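Local coordinates for protein putative ribose operon repressor (Burkholderia thailandensis, PDB 3EGC) that probably represses transcription by binding operator DNA, as expected of a LacI-family regulator with a periplasmic-binding-protein-like sugar-binding domain, at residues G67-P72 and V91-E96. Sequence-based numbering, arbitrary orientation.
Sequences GLILAP and VAVNRE
Leu-68 opens the pairing through its backbone: its O accepts a hydrogen bond from Val-91 N at 2.9 Å. One residue on, Ile-69 bridges to Val-91 in parallel register, and its CA lies 3.2 Å from Val-91 O in a CA-H...O contact. That same carbonyl accepts the N-H of Leu-70, so two neighbouring residues share it. The side chain of Ile-69 keeps CG2 anti to its own backbone N (chi1 -59° for CG1), which sets this methyl 4.0 Å from CG1 of Val-93, the two branches meeting at a slant. Leu-70 pairs with Ala-92, and its O accepts a hydrogen bond from Val-93 N at 3.0 Å. Next, the methyl CB of Ala-71 packs 3.7 Å from CG2 of Val-93, so Val-93 uses one branch for each of two residues. Pro-72 finishes the segment: its ring CD sits 3.3 Å from Val-93 O, while CG comes to 3.4 Å from Arg-95 O. The Arg-95 chain bends at chi2 and chi3, and Pro-72 O lies over one face of its guanidinium, at an angle too poor for a hydrogen bond. In the fold these are adjacent strands of a beta-alpha-beta unit, joined through helix 78-82, in the parallel part of the sheet, in a domain of the periplasmic-binding-protein type found in LacI-family regulators. Strand 10-15 flanks 67-70 on its other edge, bonding to Ile-69 and Ala-71, while Ile-69, Val-91 and Val-93 pack against helix 241-257, and Ile-69 and Ala-71 also touch helix 21-36.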
loop_
_atom_site.group_PDB
_atom_site.type_symbol
_atom_site.label_atom_id
_atom_site.label_comp_id
_atom_site.label_asym_id
_atom_site.label_seq_id
_atom_site.Cartn_x
_atom_site.Cartn_y
_atom_site.Cartn_z
ATOM N N GLY A 67 21.426 13.538 -1.418
ATOM C CA GLY A 67 21.307 12.854 -0.142
ATOM C C GLY A 67 20.396 11.657 -0.295
ATOM O O GLY A 67 19.869 11.436 -1.363
ATOM N N LEU A 68 20.240 10.893 0.771
ATOM C CA LEU A 68 19.399 9.670 0.789
ATOM C C LEU A 68 18.482 9.612 1.988
ATOM O O LEU A 68 18.904 9.803 3.136
ATOM C CB LEU A 68 20.234 8.364 0.822
ATOM C CG LEU A 68 21.194 7.963 -0.292
ATOM C CD1 LEU A 68 21.808 6.551 -0.083
ATOM C CD2 LEU A 68 20.499 8.038 -1.662
ATOM N N ILE A 69 17.241 9.258 1.717
ATOM C CA ILE A 69 16.376 8.735 2.710
ATOM C C ILE A 69 16.325 7.219 2.576
ATOM O O ILE A 69 16.010 6.689 1.538
ATOM C CB ILE A 69 14.959 9.290 2.590
ATOM C CG1 ILE A 69 14.987 10.816 2.731
ATOM C CG2 ILE A 69 14.045 8.553 3.618
ATOM C CD1 ILE A 69 13.610 11.425 2.719
ATOM N N LEU A 70 16.582 6.521 3.680
ATOM C CA LEU A 70 16.769 5.090 3.601
ATOM C C LEU A 70 15.878 4.351 4.612
ATOM O O LEU A 70 15.997 4.536 5.810
ATOM C CB LEU A 70 18.280 4.766 3.835
ATOM C CG LEU A 70 18.592 3.284 4.022
ATOM C CD1 LEU A 70 18.181 2.447 2.794
ATOM C CD2 LEU A 70 20.097 2.968 4.389
ATOM N N ALA A 71 14.964 3.554 4.135
ATOM C CA ALA A 71 14.301 2.577 5.005
ATOM C C ALA A 71 15.119 1.270 4.976
ATOM O O ALA A 71 15.012 0.464 4.040
ATOM C CB ALA A 71 12.866 2.309 4.544
ATOM N N PRO A 72 15.934 1.066 5.990
ATOM C CA PRO A 72 16.898 0.017 5.948
ATOM C C PRO A 72 16.340 -1.410 5.915
ATOM O O PRO A 72 15.341 -1.741 6.573
ATOM C CB PRO A 72 17.735 0.245 7.230
ATOM C CG PRO A 72 17.386 1.629 7.697
ATOM C CD PRO A 72 16.018 1.853 7.221
ATOM N N VAL A 91 19.323 10.237 5.923
ATOM C CA VAL A 91 18.450 10.000 7.040
ATOM C C VAL A 91 17.678 8.729 6.888
ATOM O O VAL A 91 17.184 8.442 5.813
ATOM C CB VAL A 91 17.585 11.196 7.451
ATOM C CG1 VAL A 91 18.046 12.547 6.784
ATOM C CG2 VAL A 91 16.222 10.897 7.261
ATOM N N ALA A 92 17.689 7.927 7.959
ATOM C CA ALA A 92 16.971 6.665 8.035
ATOM C C ALA A 92 15.543 6.897 8.498
ATOM O O ALA A 92 15.283 7.788 9.333
ATOM C CB ALA A 92 17.700 5.669 9.010
ATOM N N VAL A 93 14.630 6.056 8.022
ATOM C CA VAL A 93 13.255 6.078 8.607
ATOM C C VAL A 93 12.970 4.684 9.099
ATOM O O VAL A 93 13.543 3.689 8.532
ATOM C CB VAL A 93 12.153 6.460 7.558
ATOM C CG1 VAL A 93 12.319 7.878 7.152
ATOM C CG2 VAL A 93 12.232 5.500 6.323
ATOM N N ASN A 94 12.086 4.629 10.108
ATOM C CA ASN A 94 11.477 3.412 10.606
ATOM C C ASN A 94 12.453 2.635 11.504
ATOM O O ASN A 94 12.119 2.291 12.672
ATOM C CB ASN A 94 10.888 2.585 9.457
ATOM C CG ASN A 94 10.426 1.180 9.881
ATOM O OD1 ASN A 94 10.827 0.174 9.270
ATOM N ND2 ASN A 94 9.622 1.100 10.906
ATOM N N ARG A 95 13.648 2.382 10.963
ATOM C CA ARG A 95 14.713 1.688 11.691
ATOM C C ARG A 95 15.953 2.580 11.652
ATOM O O ARG A 95 16.268 3.112 10.598
ATOM C CB ARG A 95 15.062 0.309 11.063
ATOM C CG ARG A 95 14.076 -0.792 11.393
ATOM C CD ARG A 95 13.321 -1.289 10.208
ATOM N NE ARG A 95 14.094 -2.230 9.399
ATOM C CZ ARG A 95 13.589 -3.188 8.625
ATOM N NH1 ARG A 95 12.284 -3.409 8.538
ATOM N NH2 ARG A 95 14.423 -3.937 7.924
ATOM N N GLU A 96 16.651 2.707 12.776
ATOM C CA GLU A 96 17.828 3.562 12.846
ATOM C C GLU A 96 19.037 2.865 12.209
ATOM O O GLU A 96 19.064 1.633 12.044
ATOM C CB GLU A 96 18.126 3.944 14.303
ATOM C CG GLU A 96 18.594 2.758 15.062
ATOM C CD GLU A 96 18.710 3.001 16.556
ATOM O OE1 GLU A 96 19.273 2.374 17.293
ATOM O OE2 GLU A 96 18.290 3.827 17.186
#